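Local structure of salicylic acid-binding protein 2 (Nicotiana tabacum, 1XKL) at residues S116-Q121 against R219-N224; W18-L23 against Q246-S251; D45-E50 against Y58-M63. The protein hydrolyses methyl salicylate to salicylic acid and methanol, a step in the signalling that activates systemic acquired resistance in tobacco. All coordinates share one frame; numbering follows the deposited sequence.

Contact 1 (S116-Q121 against R219-N224); sequences SFVLEQ and RWQIDN
Phe117 and Gln121 meet the indole of Trp220 where two helices of the alpha/beta-hydrolase fold come together. Helix 117-124 follows strand 98-104, and helix 215-225 lies between strands 202-207 and 229-233. The short segments run roughly antiparallel, with axes 11.7 Å apart at 137°, so long side chains must bridge the gap. Trp220 does most of this. Its CG is anti to the backbone N (chi1 -178°), which sends the six-membered ring toward the other helix. Its outer corner, CH2, makes the closest contacts. Phe117 CE2 approaches this corner near the indole plane, at 3.8 Å from Trp220 CH2. The two ring planes are 51° apart, so the rings meet obliquely. Gln121 bends at chi2 (-62°) and crosses the indole at about a right angle, with Gln121 CG 3.6 Å from Trp220 CH2. Gln121 CG also sits over one face of the Phe117 ring, so the three side chains interlock. Arg125, just past the end of helix 117-124, makes a cation-pi contact with the indole. Beside the aromatic group, Gln221 reaches across in extended form. Its amide is held by the backbone: NE2 bonds to Ala106 O, and OE1 to Met108 N. Across the helices, that same Gln221 OE1 lies 4.0 Å from Val118 CB, a van der Waals contact.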
loop_
_atom_site.group_PDB
_atom_site.type_symbol
_atom_site.label_atom_id
_atom_site.label_comp_id
_atom_site.label_asym_id
_atom_site.label_seq_id
_atom_site.Cartn_x
_atom_site.Cartn_y
_atom_site.Cartn_z
ATOM N N SER A 116 -7.001 37.825 -12.937
ATOM C CA SER A 116 -7.735 36.585 -13.175
ATOM C C SER A 116 -8.773 36.727 -14.287
ATOM O O SER A 116 -9.436 35.758 -14.650
ATOM C CB SER A 116 -8.420 36.114 -11.885
ATOM O OG SER A 116 -9.400 37.039 -11.440
ATOM N N PHE A 117 -8.897 37.927 -14.851
ATOM C CA PHE A 117 -9.874 38.179 -15.912
ATOM C C PHE A 117 -10.032 37.068 -16.952
ATOM O O PHE A 117 -11.122 36.501 -17.088
ATOM C CB PHE A 117 -9.550 39.497 -16.623
ATOM C CG PHE A 117 -10.583 39.915 -17.645
ATOM C CD1 PHE A 117 -11.923 40.048 -17.292
ATOM C CD2 PHE A 117 -10.206 40.201 -18.952
ATOM C CE1 PHE A 117 -12.872 40.464 -18.225
ATOM C CE2 PHE A 117 -11.147 40.616 -19.894
ATOM C CZ PHE A 117 -12.482 40.747 -19.527
ATOM N N VAL A 118 -8.969 36.743 -17.692
ATOM C CA VAL A 118 -9.101 35.711 -18.722
ATOM C C VAL A 118 -9.457 34.339 -18.173
ATOM O O VAL A 118 -10.126 33.559 -18.848
ATOM C CB VAL A 118 -7.831 35.605 -19.620
ATOM C CG1 VAL A 118 -7.566 36.948 -20.274
ATOM C CG2 VAL A 118 -6.613 35.143 -18.811
ATOM N N LEU A 119 -9.032 34.045 -16.948
ATOM C CA LEU A 119 -9.350 32.756 -16.346
ATOM C C LEU A 119 -10.826 32.725 -15.970
ATOM O O LEU A 119 -11.497 31.706 -16.140
ATOM C CB LEU A 119 -8.466 32.511 -15.117
ATOM C CG LEU A 119 -6.968 32.359 -15.419
ATOM C CD1 LEU A 119 -6.213 31.969 -14.156
ATOM C CD2 LEU A 119 -6.782 31.285 -16.489
ATOM N N GLU A 120 -11.328 33.857 -15.480
ATOM C CA GLU A 120 -12.737 33.985 -15.095
ATOM C C GLU A 120 -13.617 33.895 -16.332
ATOM O O GLU A 120 -14.644 33.220 -16.328
ATOM C CB GLU A 120 -12.967 35.321 -14.376
ATOM C CG GLU A 120 -12.439 35.334 -12.947
ATOM C CD GLU A 120 -12.439 36.719 -12.319
ATOM O OE1 GLU A 120 -12.331 36.800 -11.079
ATOM O OE2 GLU A 120 -12.536 37.721 -13.057
ATOM N N GLN A 121 -13.206 34.571 -17.399
ATOM C CA GLN A 121 -13.974 34.532 -18.631
ATOM C C GLN A 121 -13.991 33.111 -19.180
ATOM O O GLN A 121 -15.055 32.581 -19.513
ATOM C CB GLN A 121 -13.381 35.510 -19.647
ATOM C CG GLN A 121 -13.601 36.971 -19.267
ATOM C CD GLN A 121 -15.080 37.327 -19.205
ATOM O OE1 GLN A 121 -15.795 37.223 -20.202
ATOM N NE2 GLN A 121 -15.545 37.742 -18.031
ATOM N N ARG A 219 -10.015 33.187 -29.986
ATOM C CA ARG A 219 -10.300 34.363 -30.812
ATOM C C ARG A 219 -10.914 35.461 -29.948
ATOM O O ARG A 219 -10.763 36.647 -30.238
ATOM C CB ARG A 219 -11.253 34.000 -31.957
ATOM C CG ARG A 219 -10.917 32.680 -32.637
ATOM C CD ARG A 219 -10.918 32.771 -34.156
ATOM N NE ARG A 219 -9.666 33.327 -34.682
ATOM C CZ ARG A 219 -8.840 32.672 -35.495
ATOM N NH1 ARG A 219 -7.730 33.255 -35.924
ATOM N NH2 ARG A 219 -9.126 31.431 -35.875
ATOM N N TRP A 220 -11.601 35.059 -28.882
ATOM C CA TRP A 220 -12.213 36.019 -27.978
ATOM C C TRP A 220 -11.129 36.861 -27.318
ATOM O O TRP A 220 -11.274 38.075 -27.175
ATOM C CB TRP A 220 -13.021 35.307 -26.898
ATOM C CG TRP A 220 -13.702 36.262 -25.983
ATOM C CD1 TRP A 220 -14.930 36.843 -26.162
ATOM C CD2 TRP A 220 -13.165 36.827 -24.781
ATOM N NE1 TRP A 220 -15.183 37.736 -25.150
ATOM C CE2 TRP A 220 -14.118 37.747 -24.289
ATOM C CE3 TRP A 220 -11.969 36.648 -24.075
ATOM C CZ2 TRP A 220 -13.912 38.486 -23.121
ATOM C CZ3 TRP A 220 -11.761 37.384 -22.912
ATOM C CH2 TRP A 220 -12.729 38.292 -22.447
ATOM N N GLN A 221 -10.042 36.215 -26.909
ATOM C CA GLN A 221 -8.946 36.931 -26.263
ATOM C C GLN A 221 -8.237 37.849 -27.233
ATOM O O GLN A 221 -7.817 38.943 -26.868
ATOM C CB GLN A 221 -7.928 35.953 -25.686
ATOM C CG GLN A 221 -8.494 34.966 -24.694
ATOM C CD GLN A 221 -7.418 34.055 -24.160
ATOM O OE1 GLN A 221 -6.692 34.409 -23.236
ATOM N NE2 GLN A 221 -7.297 32.882 -24.756
ATOM N N ILE A 222 -8.077 37.396 -28.470
ATOM C CA ILE A 222 -7.414 38.215 -29.478
ATOM C C ILE A 222 -8.258 39.470 -29.724
ATOM O O ILE A 222 -7.739 40.587 -29.737
ATOM C CB ILE A 222 -7.244 37.424 -30.789
ATOM C CG1 ILE A 222 -6.222 36.303 -30.566
ATOM C CG2 ILE A 222 -6.799 38.355 -31.919
ATOM C CD1 ILE A 222 -5.967 35.459 -31.784
ATOM N N ASP A 223 -9.561 39.267 -29.887
ATOM C CA ASP A 223 -10.499 40.358 -30.137
ATOM C C ASP A 223 -10.678 41.330 -28.966
ATOM O O ASP A 223 -10.764 42.540 -29.173
ATOM C CB ASP A 223 -11.865 39.788 -30.529
ATOM C CG ASP A 223 -11.853 39.132 -31.897
ATOM O OD1 ASP A 223 -12.889 38.554 -32.298
ATOM O OD2 ASP A 223 -10.806 39.196 -32.577
ATOM N N ASN A 224 -10.731 40.795 -27.746
ATOM C CA ASN A 224 -10.926 41.596 -26.538
ATOM C C ASN A 224 -9.646 42.122 -25.900
ATOM O O ASN A 224 -9.588 43.275 -25.458
ATOM C CB ASN A 224 -11.680 40.783 -25.488
ATOM C CG ASN A 224 -13.154 40.666 -25.789
ATOM O OD1 ASN A 224 -13.559 40.129 -26.819
ATOM N ND2 ASN A 224 -13.975 41.177 -24.878
#

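Contact 2 (W18-L23 against Q246-S251); sequences WSWYKL and QKLCAS
Leu23 packs against Leu248 and Cys249 of helix 245-258, the last helix of this alpha/beta-hydrolase fold, and Trp20 against Leu248. Their segment is the end of the loop that leads from strand 6-10 to helix 23-29. The contact therefore joins an early crossover to the C-terminal helix.

The interaction across the segments is apolar, with no hydrogen bond, and all four touching residues are buried. Leu23 is the main link. A chi1 of -177° turns its CG away from the backbone N, and its two methyls go to different partners. Leu23 CD1 meets Cys249 CB at 3.7 Å, and Leu23 CD2 meets Leu248 CD1 at 4.0 Å. The Leu23 and Leu248 side chains cross at about a right angle. Cys249 touches with its CB, while its side chain also packs on Leu26 and Leu27 of helix 23-29.

The aromatic contribution is smaller. Trp20 turns the rim of its indole to Leu248, and Trp20 CZ3 lies 4.5 Å from Leu248 CD1, near the ring plane. Met241 touches both Trp20 and Leu248. The side chain of Trp20 is about 8 Å from that of the catalytic Ser81, and that of Cys249 about 4 Å from that of Leu253, a salicylate-binding residue of the same helix. The contact lies near the active site.

Polar bonds stay within each segment or go outside it. Lys22 makes a salt bridge to Asp168. Within helix 245-258, Lys247 O accepts from Ser251 N and Ser251 OG, at opposite faces of the carbonyl plane. The Ser251 OG to Lys247 O bond is 3.0 Å long.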
loop_
_atom_site.group_PDB
_atom_site.type_symbol
_atom_site.label_atom_id
_atom_site.label_comp_id
_atom_site.label_asym_id
_atom_site.label_seq_id
_atom_site.Cartn_x
_atom_site.Cartn_y
_atom_site.Cartn_z
ATOM N N TRP A 18 9.237 18.759 -20.626
ATOM C CA TRP A 18 9.167 17.585 -21.476
ATOM C C TRP A 18 8.186 17.724 -22.644
ATOM O O TRP A 18 8.399 17.129 -23.699
ATOM C CB TRP A 18 8.772 16.363 -20.656
ATOM C CG TRP A 18 7.445 16.486 -19.971
ATOM C CD1 TRP A 18 7.219 16.895 -18.686
ATOM C CD2 TRP A 18 6.165 16.141 -20.513
ATOM N NE1 TRP A 18 5.875 16.816 -18.391
ATOM C CE2 TRP A 18 5.206 16.356 -19.495
ATOM C CE3 TRP A 18 5.733 15.669 -21.758
ATOM C CZ2 TRP A 18 3.843 16.112 -19.683
ATOM C CZ3 TRP A 18 4.377 15.426 -21.950
ATOM C CH2 TRP A 18 3.446 15.647 -20.913
ATOM N N SER A 19 7.118 18.502 -22.463
ATOM C CA SER A 19 6.130 18.641 -23.519
ATOM C C SER A 19 6.696 19.215 -24.814
ATOM O O SER A 19 6.152 18.985 -25.894
ATOM C CB SER A 19 4.914 19.468 -23.046
ATOM O OG SER A 19 5.261 20.748 -22.543
ATOM N N TRP A 20 7.803 19.937 -24.710
ATOM C CA TRP A 20 8.435 20.540 -25.877
ATOM C C TRP A 20 9.484 19.642 -26.525
ATOM O O TRP A 20 10.251 20.102 -27.373
ATOM C CB TRP A 20 9.111 21.853 -25.481
ATOM C CG TRP A 20 8.209 22.822 -24.783
ATOM C CD1 TRP A 20 8.138 23.068 -23.432
ATOM C CD2 TRP A 20 7.265 23.699 -25.401
ATOM N NE1 TRP A 20 7.206 24.052 -23.181
ATOM C CE2 TRP A 20 6.658 24.456 -24.372
ATOM C CE3 TRP A 20 6.873 23.920 -26.728
ATOM C CZ2 TRP A 20 5.679 25.421 -24.632
ATOM C CZ3 TRP A 20 5.896 24.881 -26.986
ATOM C CH2 TRP A 20 5.312 25.619 -25.939
ATOM N N TYR A 21 9.518 18.362 -26.161
ATOM C CA TYR A 21 10.559 17.486 -26.712
ATOM C C TYR A 21 10.600 17.348 -28.235
ATOM O O TYR A 21 11.674 17.142 -28.803
ATOM C CB TYR A 21 10.507 16.100 -26.048
ATOM C CG TYR A 21 9.489 15.142 -26.616
ATOM C CD1 TYR A 21 9.883 14.057 -27.402
ATOM C CD2 TYR A 21 8.134 15.298 -26.343
ATOM C CE1 TYR A 21 8.951 13.146 -27.902
ATOM C CE2 TYR A 21 7.193 14.398 -26.839
ATOM C CZ TYR A 21 7.611 13.323 -27.615
ATOM O OH TYR A 21 6.671 12.430 -28.079
ATOM N N LYS A 22 9.451 17.457 -28.897
ATOM C CA LYS A 22 9.416 17.356 -30.360
ATOM C C LYS A 22 9.778 18.683 -31.016
ATOM O O LYS A 22 10.364 18.709 -32.100
ATOM C CB LYS A 22 8.031 16.922 -30.844
ATOM C CG LYS A 22 7.714 15.462 -30.630
ATOM C CD LYS A 22 6.271 15.179 -30.985
ATOM C CE LYS A 22 6.011 13.690 -31.100
ATOM N NZ LYS A 22 4.559 13.408 -31.266
ATOM N N LEU A 23 9.423 19.789 -30.368
ATOM C CA LEU A 23 9.723 21.109 -30.921
ATOM C C LEU A 23 11.172 21.534 -30.725
ATOM O O LEU A 23 11.790 22.075 -31.641
ATOM C CB LEU A 23 8.815 22.178 -30.302
ATOM C CG LEU A 23 9.008 23.583 -30.885
ATOM C CD1 LEU A 23 8.601 23.558 -32.357
ATOM C CD2 LEU A 23 8.158 24.616 -30.127
ATOM N N GLN A 246 6.328 20.655 -36.606
ATOM C CA GLN A 246 6.986 21.334 -37.712
ATOM C C GLN A 246 6.220 22.601 -38.107
ATOM O O GLN A 246 6.833 23.615 -38.436
ATOM C CB GLN A 246 7.144 20.381 -38.910
ATOM C CG GLN A 246 7.759 19.031 -38.525
ATOM C CD GLN A 246 7.918 18.077 -39.696
ATOM O OE1 GLN A 246 8.888 18.160 -40.451
ATOM N NE2 GLN A 246 6.958 17.170 -39.857
ATOM N N LYS A 247 4.894 22.567 -38.074
ATOM C CA LYS A 247 4.139 23.778 -38.417
ATOM C C LYS A 247 4.399 24.858 -37.370
ATOM O O LYS A 247 4.589 26.030 -37.704
ATOM C CB LYS A 247 2.641 23.486 -38.506
ATOM C CG LYS A 247 2.228 22.803 -39.792
ATOM C CD LYS A 247 0.739 22.529 -39.813
ATOM C CE LYS A 247 0.351 21.748 -41.057
ATOM N NZ LYS A 247 -1.087 21.365 -41.058
ATOM N N LEU A 248 4.427 24.452 -36.103
ATOM C CA LEU A 248 4.672 25.380 -35.002
ATOM C C LEU A 248 6.079 25.955 -35.107
ATOM O O LEU A 248 6.295 27.148 -34.884
ATOM C CB LEU A 248 4.521 24.663 -33.653
ATOM C CG LEU A 248 4.019 25.460 -32.444
ATOM C CD1 LEU A 248 4.315 24.656 -31.175
ATOM C CD2 LEU A 248 4.667 26.826 -32.366
ATOM N N CYS A 249 7.046 25.103 -35.435
ATOM C CA CYS A 249 8.424 25.567 -35.559
ATOM C C CYS A 249 8.541 26.623 -36.659
ATOM O O CYS A 249 9.194 27.652 -36.473
ATOM C CB CYS A 249 9.364 24.390 -35.869
ATOM S SG CYS A 249 11.106 24.856 -36.145
ATOM N N ALA A 250 7.910 26.371 -37.801
ATOM C CA ALA A 250 7.978 27.327 -38.900
ATOM C C ALA A 250 7.385 28.671 -38.470
ATOM O O ALA A 250 7.932 29.727 -38.787
ATOM C CB ALA A 250 7.244 26.780 -40.121
ATOM N N SER A 251 6.283 28.627 -37.727
ATOM C CA SER A 251 5.640 29.846 -37.250
ATOM C C SER A 251 6.566 30.597 -36.295
ATOM O O SER A 251 6.696 31.819 -36.379
ATOM C CB SER A 251 4.322 29.509 -36.544
ATOM O OG SER A 251 3.434 28.838 -37.420
#

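Contact 3 (D45-E50 against Y58-M63); sequences DLRKIE and YTLPLM
Arg47 CG is anti to the carbonyl carbon (chi1 -83°), and the chain bends at chi3 (-71°), bringing the guanidinium to Leu60 and Pro61 of helix 55-67. Leu60 CD2 reaches the guanidinium edge near its plane, 3.6 Å from Arg47 NH1. Pro61 CG comes in obliquely, 3.8 Å from Arg47 NH2. These are van der Waals contacts, and no hydrogen bond crosses between the segments.

The arginine is fixed from its own side. It grips Asp45 side-on with two nitrogens, one to each carboxylate oxygen. The bond from Arg47 NH2 to Asp45 OD1 is 2.6 Å long and almost straight (172°). Arg47 NE bonds to the syn lone pair of Asp45 OD2 at 2.8 Å. Both oxygens lie close to the guanidinium plane, so the pair restricts rotation of the group. Arg47 N also bonds to Asp45 OD2, at 3.1 Å and from above the carboxylate plane. Ala41 N is a further donor to that oxygen. The salt bridge should favour a charged carboxylate.

The contact is at the surface, away from the annotated sites, in the connection from strand 33-36 to helix 55-67. Leu46 and Lys48 nearby pack on a second subunit. The bond from Arg47 N to Asp45 OD2, two residues back, makes an Asx turn, here combined with a bidentate Asp-Arg salt bridge.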
loop_
_atom_site.group_PDB
_atom_site.type_symbol
_atom_site.label_atom_id
_atom_site.label_comp_id
_atom_site.label_asym_id
_atom_site.label_seq_id
_atom_site.Cartn_x
_atom_site.Cartn_y
_atom_site.Cartn_z
ATOM N N ASP A 45 10.639 19.024 -11.158
ATOM C CA ASP A 45 10.814 19.930 -10.021
ATOM C C ASP A 45 10.303 19.198 -8.785
ATOM O O ASP A 45 9.203 18.650 -8.793
ATOM C CB ASP A 45 10.007 21.221 -10.217
ATOM C CG ASP A 45 10.381 22.301 -9.215
ATOM O OD1 ASP A 45 11.432 22.950 -9.401
ATOM O OD2 ASP A 45 9.637 22.493 -8.230
ATOM N N LEU A 46 11.100 19.203 -7.719
ATOM C CA LEU A 46 10.752 18.502 -6.483
ATOM C C LEU A 46 9.738 19.202 -5.582
ATOM O O LEU A 46 9.295 18.625 -4.592
ATOM C CB LEU A 46 12.031 18.213 -5.685
ATOM C CG LEU A 46 13.090 17.342 -6.387
ATOM C CD1 LEU A 46 14.432 17.447 -5.661
ATOM C CD2 LEU A 46 12.603 15.898 -6.437
ATOM N N ARG A 47 9.380 20.443 -5.898
ATOM C CA ARG A 47 8.389 21.147 -5.082
ATOM C C ARG A 47 7.011 20.534 -5.333
ATOM O O ARG A 47 6.759 19.963 -6.397
ATOM C CB ARG A 47 8.373 22.644 -5.426
ATOM C CG ARG A 47 9.452 23.462 -4.727
ATOM C CD ARG A 47 9.661 24.825 -5.374
ATOM N NE ARG A 47 10.299 24.686 -6.681
ATOM C CZ ARG A 47 10.983 25.646 -7.294
ATOM N NH1 ARG A 47 11.130 26.839 -6.739
ATOM N NH2 ARG A 47 11.544 25.404 -8.461
ATOM N N LYS A 48 6.140 20.635 -4.331
ATOM C CA LYS A 48 4.776 20.116 -4.407
ATOM C C LYS A 48 3.819 21.275 -4.642
ATOM O O LYS A 48 4.078 22.402 -4.216
ATOM C CB LYS A 48 4.391 19.417 -3.099
ATOM C CG LYS A 48 5.214 18.182 -2.778
ATOM C CD LYS A 48 4.829 17.602 -1.420
ATOM C CE LYS A 48 5.687 16.385 -1.074
ATOM N NZ LYS A 48 7.154 16.690 -1.038
ATOM N N ILE A 49 2.708 20.990 -5.308
ATOM C CA ILE A 49 1.716 22.009 -5.608
ATOM C C ILE A 49 1.200 22.714 -4.351
ATOM O O ILE A 49 0.863 23.894 -4.396
ATOM C CB ILE A 49 0.527 21.402 -6.377
ATOM C CG1 ILE A 49 -0.471 22.505 -6.752
ATOM C CG2 ILE A 49 -0.148 20.331 -5.537
ATOM C CD1 ILE A 49 0.115 23.581 -7.654
ATOM N N GLU A 50 1.148 21.991 -3.232
ATOM C CA GLU A 50 0.667 22.561 -1.975
ATOM C C GLU A 50 1.611 23.623 -1.412
ATOM O O GLU A 50 1.262 24.338 -0.473
ATOM C CB GLU A 50 0.472 21.460 -0.925
ATOM C CG GLU A 50 -0.589 20.421 -1.266
ATOM C CD GLU A 50 -0.084 19.314 -2.184
ATOM O OE1 GLU A 50 -0.908 18.459 -2.572
ATOM O OE2 GLU A 50 1.123 19.290 -2.507
ATOM N N TYR A 58 4.873 29.917 -8.555
ATOM C CA TYR A 58 4.829 28.948 -9.641
ATOM C C TYR A 58 5.758 29.333 -10.793
ATOM O O TYR A 58 6.343 28.466 -11.446
ATOM C CB TYR A 58 3.381 28.824 -10.130
ATOM C CG TYR A 58 3.150 27.910 -11.311
ATOM C CD1 TYR A 58 3.711 26.629 -11.360
ATOM C CD2 TYR A 58 2.326 28.313 -12.365
ATOM C CE1 TYR A 58 3.450 25.774 -12.435
ATOM C CE2 TYR A 58 2.058 27.474 -13.436
ATOM C CZ TYR A 58 2.619 26.208 -13.470
ATOM O OH TYR A 58 2.339 25.378 -14.538
ATOM N N THR A 59 5.916 30.635 -11.011
ATOM C CA THR A 59 6.742 31.172 -12.093
ATOM C C THR A 59 8.205 31.393 -11.713
ATOM O O THR A 59 9.026 31.762 -12.554
ATOM C CB THR A 59 6.178 32.527 -12.570
ATOM O OG1 THR A 59 4.763 32.412 -12.753
ATOM C CG2 THR A 59 6.828 32.946 -13.886
ATOM N N LEU A 60 8.526 31.171 -10.445
ATOM C CA LEU A 60 9.879 31.364 -9.953
ATOM C C LEU A 60 10.981 30.906 -10.916
ATOM O O LEU A 60 11.897 31.668 -11.225
ATOM C CB LEU A 60 10.027 30.659 -8.598
ATOM C CG LEU A 60 11.147 31.140 -7.684
ATOM C CD1 LEU A 60 11.037 32.650 -7.491
ATOM C CD2 LEU A 60 11.051 30.421 -6.338
ATOM N N PRO A 61 10.903 29.666 -11.421
ATOM C CA PRO A 61 11.951 29.200 -12.343
ATOM C C PRO A 61 12.160 30.131 -13.540
ATOM O O PRO A 61 13.296 30.428 -13.921
ATOM C CB PRO A 61 11.454 27.817 -12.763
ATOM C CG PRO A 61 10.674 27.362 -11.555
ATOM C CD PRO A 61 9.901 28.614 -11.203
ATOM N N LEU A 62 11.065 30.600 -14.129
ATOM C CA LEU A 62 11.156 31.496 -15.272
ATOM C C LEU A 62 11.800 32.815 -14.862
ATOM O O LEU A 62 12.639 33.361 -15.580
ATOM C CB LEU A 62 9.765 31.755 -15.861
ATOM C CG LEU A 62 9.696 32.730 -17.041
ATOM C CD1 LEU A 62 10.632 32.252 -18.153
ATOM C CD2 LEU A 62 8.259 32.810 -17.551
HETATM N N MSE A 63 11.418 33.329 -13.699
HETATM C CA MSE A 63 11.989 34.588 -13.240
HETATM C C MSE A 63 13.497 34.429 -13.041
HETATM O O MSE A 63 14.271 35.312 -13.406
HETATM C CB MSE A 63 11.324 35.036 -11.933
HETATM C CG MSE A 63 9.810 35.163 -12.015
HETATM SE SE MSE A 63 9.217 36.331 -13.451
HETATM C CE MSE A 63 9.941 37.988 -12.783
#

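In the fold
From the N terminus, the chain leaves strand 6-10 and enters contact 2 at 18-23. That contact closes only at 246-251, so it ties the start of the fold to its last helix and encloses the other two. Contact 3 comes first within this span. It folds the loop after strand 33-36 back onto helix 55-67, closing a span of only seven residues. Contact 1 follows in series, from 116-121 to 219-224, and joins the helix after strand 98-104 to the one before edge strand 229-233. No contact crosses another. Their centres are 23 to 25 Å apart, and none touch. Contacts 2 and 3 also reach the second subunit, whereas contact 1 stays within its own chain.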